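Local atomic coordinates of DMSP lyase (Ruegeria pomeroyi, PDB entry 5CU1), a protein that belongs to the cupin superfamily, with a beta-sandwich core that holds a single iron(III) ion and helices packed outside it. Residues L22-E25 with F26-L29; A72-A75 with I76-A79; P53-I56 with P57-L61. All blocks are in the same frame, centred on the assembly; numbering follows the deposited sequence.

Interaction 1: residues L22-E25 with F26-L29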
loop_
_atom_site.group_PDB
_atom_site.type_symbol
_atom_site.label_atom_id
_atom_site.label_comp_id
_atom_site.label_asym_id
_atom_site.label_seq_id
_atom_site.Cartn_x
_atom_site.Cartn_y
_atom_site.Cartn_z
ATOM N N LEU A 22 -2.590 14.822 1.864
ATOM C CA LEU A 22 -2.609 13.380 1.993
ATOM C C LEU A 22 -2.806 12.871 3.393
ATOM O O LEU A 22 -3.720 12.309 3.597
ATOM C CB LEU A 22 -1.487 12.693 1.258
ATOM C CG LEU A 22 -1.376 11.173 1.106
ATOM C CD1 LEU A 22 -2.660 10.546 0.584
ATOM C CD2 LEU A 22 -0.224 10.784 0.264
ATOM N N LEU A 23 -2.030 13.295 4.304
ATOM C CA LEU A 23 -2.256 13.097 5.664
ATOM C C LEU A 23 -3.680 13.345 6.286
ATOM O O LEU A 23 -4.214 12.554 6.886
ATOM C CB LEU A 23 -1.147 13.726 6.452
ATOM C CG LEU A 23 -1.243 13.449 7.896
ATOM C CD1 LEU A 23 -0.848 12.176 8.372
ATOM C CD2 LEU A 23 -0.184 14.240 8.405
ATOM N N ALA A 24 -4.175 14.499 6.010
ATOM C CA ALA A 24 -5.456 14.934 6.168
ATOM C C ALA A 24 -6.574 14.203 5.515
ATOM O O ALA A 24 -7.539 14.066 6.124
ATOM C CB ALA A 24 -5.524 16.390 5.964
ATOM N N GLU A 25 -6.322 13.625 4.356
ATOM C CA GLU A 25 -7.205 12.678 3.835
ATOM C C GLU A 25 -7.148 11.285 4.492
ATOM O O GLU A 25 -8.123 10.762 4.650
ATOM C CB GLU A 25 -7.192 12.583 2.361
ATOM C CG GLU A 25 -7.634 13.684 1.548
ATOM C CD GLU A 25 -9.021 14.056 1.648
ATOM O OE1 GLU A 25 -9.839 13.487 2.139
ATOM O OE2 GLU A 25 -9.245 15.088 1.300
ATOM N N PHE A 26 -5.964 10.865 4.915
ATOM C CA PHE A 26 -5.720 9.745 5.737
ATOM C C PHE A 26 -6.429 9.729 7.110
ATOM O O PHE A 26 -7.061 8.819 7.347
ATOM C CB PHE A 26 -4.275 9.224 5.693
ATOM C CG PHE A 26 -4.043 8.115 6.585
ATOM C CD1 PHE A 26 -4.537 6.943 6.331
ATOM C CD2 PHE A 26 -3.435 8.298 7.789
ATOM C CE1 PHE A 26 -4.481 5.961 7.217
ATOM C CE2 PHE A 26 -3.350 7.271 8.672
ATOM C CZ PHE A 26 -3.854 6.095 8.362
ATOM N N GLN A 27 -6.243 10.790 7.868
ATOM C CA GLN A 27 -6.715 11.051 9.195
ATOM C C GLN A 27 -8.222 11.002 9.310
ATOM O O GLN A 27 -8.758 10.491 10.222
ATOM C CB GLN A 27 -6.097 12.360 9.691
ATOM C CG GLN A 27 -4.719 12.206 10.135
ATOM C CD GLN A 27 -4.015 13.449 10.361
ATOM O OE1 GLN A 27 -4.250 14.337 9.715
ATOM N NE2 GLN A 27 -3.142 13.497 11.333
ATOM N N ALA A 28 -8.857 11.593 8.320
ATOM C CA ALA A 28 -10.279 11.570 8.130
ATOM C C ALA A 28 -10.811 10.365 7.702
ATOM O O ALA A 28 -11.726 10.109 8.127
ATOM C CB ALA A 28 -10.756 12.681 7.258
ATOM N N LEU A 29 -10.198 9.480 7.008
ATOM C CA LEU A 29 -10.769 8.163 6.684
ATOM C C LEU A 29 -10.623 7.137 7.622
ATOM O O LEU A 29 -11.358 6.335 7.684
ATOM C CB LEU A 29 -10.043 7.710 5.440
ATOM C CG LEU A 29 -10.151 6.341 4.929
ATOM C CD1 LEU A 29 -11.425 6.212 4.293
ATOM C CD2 LEU A 29 -9.106 6.111 4.085
#
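L23 swings its CG beside its own carbonyl carbon (chi1 -174°), while Q27, one turn further on, turns its CG back beside the backbone N (chi1 -78°) and then runs extended; the two side chains therefore lean into each other on one flank of the helix. They run obliquely across each other, the amide end of Q27 against L23: OE1 of Q27 lies 3.6 Å from L23 CG, and the amide carbon CD of Q27 is 4.0 Å from the methyl CD1 of L23. The contact is one of packing, since OE1 of Q27 and the carbonyl O of L23, both acceptors, approach without bonding. The aliphatic part of Q27 also lies over the backbone, with its CG 3.3 Å from L23 O. Q27 N bonds to L23 O at 2.9 Å, and F26 N to L22 O at 3.0 Å. Two residues on from L23, L29 N makes only a weak bond to E25 O, at 3.4 Å. The ring of F26 packs on L192 and L194 of strand 189-196, and L42 touches both F26 and Q27. L22 and L29 turn to helix 74-83. The arrangement is that of an amphipathic alpha-helix, here helix 17-32, with i to i+4 side-chain packing on its flank and an apolar side packed on helix 74-83 and, through F26, on strand 189-196 of the cupin core.

Interaction 2: residues A72-A75 with I76-A79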
loop_
_atom_site.group_PDB
_atom_site.type_symbol
_atom_site.label_atom_id
_atom_site.label_comp_id
_atom_site.label_asym_id
_atom_site.label_seq_id
_atom_site.Cartn_x
_atom_site.Cartn_y
_atom_site.Cartn_z
ATOM N N ALA A 72 -16.662 5.730 -2.472
ATOM C CA ALA A 72 -16.524 6.711 -1.498
ATOM C C ALA A 72 -15.191 7.315 -1.200
ATOM O O ALA A 72 -15.180 7.998 -0.352
ATOM C CB ALA A 72 -17.086 6.091 -0.282
ATOM N N TYR A 73 -14.159 7.085 -1.974
ATOM C CA TYR A 73 -12.745 7.155 -1.699
ATOM C C TYR A 73 -11.879 7.849 -2.750
ATOM O O TYR A 73 -10.781 7.812 -2.688
ATOM C CB TYR A 73 -12.166 5.726 -1.366
ATOM C CG TYR A 73 -12.919 4.908 -0.343
ATOM C CD1 TYR A 73 -12.935 5.278 0.926
ATOM C CD2 TYR A 73 -13.716 3.867 -0.695
ATOM C CE1 TYR A 73 -13.670 4.629 1.813
ATOM C CE2 TYR A 73 -14.413 3.192 0.189
ATOM C CZ TYR A 73 -14.353 3.558 1.466
ATOM O OH TYR A 73 -14.985 3.040 2.348
ATOM N N ALA A 74 -12.452 8.656 -3.583
ATOM C CA ALA A 74 -11.817 9.532 -4.529
ATOM C C ALA A 74 -10.946 10.517 -4.051
ATOM O O ALA A 74 -9.976 10.715 -4.584
ATOM C CB ALA A 74 -12.760 10.095 -5.497
ATOM N N ALA A 75 -11.175 11.100 -2.917
ATOM C CA ALA A 75 -10.239 12.105 -2.400
ATOM C C ALA A 75 -8.824 11.699 -2.120
ATOM O O ALA A 75 -7.984 12.322 -2.441
ATOM C CB ALA A 75 -10.821 12.819 -1.244
ATOM N N ILE A 76 -8.747 10.588 -1.452
ATOM C CA ILE A 76 -7.567 9.981 -0.958
ATOM C C ILE A 76 -6.815 9.344 -1.983
ATOM O O ILE A 76 -5.763 9.489 -1.987
ATOM C CB ILE A 76 -7.778 9.200 0.387
ATOM C CG1 ILE A 76 -6.487 8.876 1.020
ATOM C CG2 ILE A 76 -8.571 7.998 0.200
ATOM C CD1 ILE A 76 -6.503 8.132 2.251
ATOM N N ARG A 77 -7.474 8.668 -2.819
ATOM C CA ARG A 77 -7.007 8.254 -4.014
ATOM C C ARG A 77 -6.271 9.308 -4.842
ATOM O O ARG A 77 -5.292 9.054 -5.213
ATOM C CB ARG A 77 -8.058 7.619 -4.727
ATOM C CG ARG A 77 -7.703 7.038 -6.047
ATOM C CD ARG A 77 -8.215 7.814 -7.137
ATOM N NE ARG A 77 -9.447 7.491 -7.667
ATOM C CZ ARG A 77 -10.295 8.202 -8.356
ATOM N NH1 ARG A 77 -10.420 9.335 -8.651
ATOM N NH2 ARG A 77 -11.178 7.654 -8.723
ATOM N N ASP A 78 -6.870 10.428 -5.110
ATOM C CA ASP A 78 -6.357 11.567 -5.799
ATOM C C ASP A 78 -5.179 12.178 -5.138
ATOM O O ASP A 78 -4.253 12.392 -5.692
ATOM C CB ASP A 78 -7.419 12.540 -6.260
ATOM C CG ASP A 78 -8.503 11.915 -7.148
ATOM O OD1 ASP A 78 -8.397 11.084 -7.820
ATOM O OD2 ASP A 78 -9.542 12.275 -7.260
ATOM N N ALA A 79 -5.275 12.249 -3.874
ATOM C CA ALA A 79 -4.232 12.542 -3.016
ATOM C C ALA A 79 -3.041 11.635 -2.979
ATOM O O ALA A 79 -2.118 12.072 -3.181
ATOM C CB ALA A 79 -4.763 12.951 -1.745
#
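The first turn of helix 74-83, opened by Y73 at the N-cap position, illustrates how a helix start can combine backbone bonding with a salt bridge between adjacent residues. R77 N makes a long, weak bond to Y73 O, but D78 N then binds A74 O at 3.2 Å and A79 N binds A75 O at 3.1 Å, so the regular i to i+4 pattern is soon established. I76 places its CG2 between its backbone N and carbonyl carbon, which brings that methyl to 3.6 Å from Y73 O; its longer branch reaches L29 of helix 17-32. Y73 heads another way: its hydroxyl is hydrogen-bonded to E33, and its ring meets F148 edge-to-face, tying the helix start to strand 144-150 of the cupin core. R77 doubles back over the preceding turn, where the methyl of A74 lies over one face of the guanidinium, offset toward its rim, with A74 CB 4.0 Å from R77 NH1. D78 sets its CG beside its own backbone N (chi1 -56°), and this torsion brings OD2 of D78 to 3.1 Å from A74 O, an approach of two acceptors that is not a bond. Next to it the carboxylate joins the arginine in a salt bridge: NH1 of R77 donates almost straight to the syn side of OD1 of D78 at 2.8 Å, with OD1 in the guanidinium plane but NH1 23° out of the carboxylate plane.

Interaction 3: residues P53-I56 with P57-L61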
loop_
_atom_site.group_PDB
_atom_site.type_symbol
_atom_site.label_atom_id
_atom_site.label_comp_id
_atom_site.label_asym_id
_atom_site.label_seq_id
_atom_site.Cartn_x
_atom_site.Cartn_y
_atom_site.Cartn_z
ATOM N N PRO A 53 12.798 12.183 -2.923
ATOM C CA PRO A 53 12.143 11.529 -4.060
ATOM C C PRO A 53 12.939 10.528 -4.953
ATOM O O PRO A 53 14.096 10.711 -5.215
ATOM C CB PRO A 53 11.574 12.642 -4.809
ATOM C CG PRO A 53 12.444 13.569 -4.733
ATOM C CD PRO A 53 12.680 13.649 -3.286
ATOM N N VAL A 54 12.234 9.445 -5.280
ATOM C CA VAL A 54 12.577 8.482 -6.169
ATOM C C VAL A 54 11.391 8.239 -7.046
ATOM O O VAL A 54 10.420 7.957 -6.589
ATOM C CB VAL A 54 12.969 7.239 -5.437
ATOM C CG1 VAL A 54 13.124 6.074 -6.362
ATOM C CG2 VAL A 54 14.136 7.400 -4.523
ATOM N N ARG A 55 11.552 8.422 -8.363
ATOM C CA ARG A 55 10.597 8.073 -9.399
ATOM C C ARG A 55 10.939 6.817 -10.044
ATOM O O ARG A 55 12.089 6.586 -10.345
ATOM C CB ARG A 55 10.450 9.078 -10.490
ATOM C CG ARG A 55 9.378 10.152 -10.524
ATOM C CD ARG A 55 7.983 9.701 -10.373
ATOM N NE ARG A 55 6.848 10.303 -10.951
ATOM C CZ ARG A 55 6.404 10.175 -12.142
ATOM N NH1 ARG A 55 6.957 9.624 -13.115
ATOM N NH2 ARG A 55 5.309 10.538 -12.341
ATOM N N ILE A 56 9.873 6.063 -10.259
ATOM C CA ILE A 56 9.742 4.807 -10.929
ATOM C C ILE A 56 8.612 4.755 -11.857
ATOM O O ILE A 56 7.807 5.341 -11.692
ATOM C CB ILE A 56 9.835 3.563 -10.015
ATOM C CG1 ILE A 56 8.579 3.204 -9.150
ATOM C CG2 ILE A 56 11.150 3.585 -9.315
ATOM C CD1 ILE A 56 8.803 2.022 -8.370
ATOM N N PRO A 57 8.680 3.980 -12.886
ATOM C CA PRO A 57 7.616 3.820 -13.853
ATOM C C PRO A 57 6.192 3.475 -13.370
ATOM O O PRO A 57 5.315 3.935 -13.835
ATOM C CB PRO A 57 8.123 2.802 -14.762
ATOM C CG PRO A 57 9.434 2.879 -14.597
ATOM C CD PRO A 57 9.732 3.103 -13.234
ATOM N N PRO A 58 6.210 2.583 -12.259
ATOM C CA PRO A 58 4.938 2.398 -11.643
ATOM C C PRO A 58 4.142 3.545 -11.261
ATOM O O PRO A 58 3.129 3.374 -11.226
ATOM C CB PRO A 58 5.259 1.516 -10.450
ATOM C CG PRO A 58 6.260 0.759 -10.832
ATOM C CD PRO A 58 7.142 1.678 -11.513
ATOM N N ALA A 59 4.738 4.640 -10.870
ATOM C CA ALA A 59 4.180 5.947 -10.534
ATOM C C ALA A 59 3.460 6.570 -11.658
ATOM O O ALA A 59 2.466 6.842 -11.568
ATOM C CB ALA A 59 5.230 6.832 -10.035
ATOM N N ALA A 60 4.064 6.630 -12.788
ATOM C CA ALA A 60 3.468 6.845 -14.068
ATOM C C ALA A 60 2.271 6.059 -14.338
ATOM O O ALA A 60 1.354 6.590 -14.666
ATOM C CB ALA A 60 4.423 6.763 -15.224
ATOM N N LEU A 61 2.329 4.790 -14.199
ATOM C CA LEU A 61 1.197 3.932 -14.198
ATOM C C LEU A 61 0.009 4.304 -13.321
ATOM O O LEU A 61 -0.971 4.291 -13.746
ATOM C CB LEU A 61 1.521 2.430 -14.265
ATOM C CG LEU A 61 2.565 1.759 -15.162
ATOM C CD1 LEU A 61 3.041 0.423 -14.726
ATOM C CD2 LEU A 61 2.034 1.741 -16.504
#
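I56 has an extended backbone (phi -134°, psi 151°), and the chain bends at P57 and P58 into the first turn of helix 57-64, so that I56 O faces the amide of A59. This is a proline-rich helix start on the outer part of a cupin fold: neither proline has an amide hydrogen to donate, and A59 N supplies the bond to I56 O at 3.3 Å. Further into the turn, L61 N closes the i to i+4 bond to P57 O. I56 carries its CG1 branch between backbone N and carbonyl carbon (chi1 77°), a torsion that lays the branch obliquely against the ring of P58, with the end methyl CD1 of I56 3.6 Å from CD of P58. The ring of P57 instead crosses the isoleucine at about a right angle, the peptide bond between the two residues itself holding I56 CB and P57 CD close. W89 touches I56 and A59, and L91 adds to the cover of I56, so I56 and A59 are buried, while P57 is exposed. R55 curls along the outside, its bent chain directing NH2 to a salt bridge with E63, farther along the same helix. On the way, A59 CB lies over one face of the guanidinium, offset toward the rim and 3.9 Å from R55 NE.

Along the chain the order is interaction 1, interaction 3, interaction 2, each lying wholly or partly on its own helix: 17-32, 57-64 and 74-83. Interactions 1 and 2 are neighbours, with centres about 10 Å apart, and they touch: L29 meets Y73 and I76, L22 packs on A79, and E25 OE1 lies 3.6 Å from A75 CB. Two helices far apart in sequence thus form one packed layer. Interaction 3 stands alone, its centre about 22 Å from that of interaction 1 and 19 Å from that of interaction 2, with no touch. Together they show local helical contacts building the helical surroundings of a cupin core, whose strands and adjoining loop supply H141, E145 and H180 to iron.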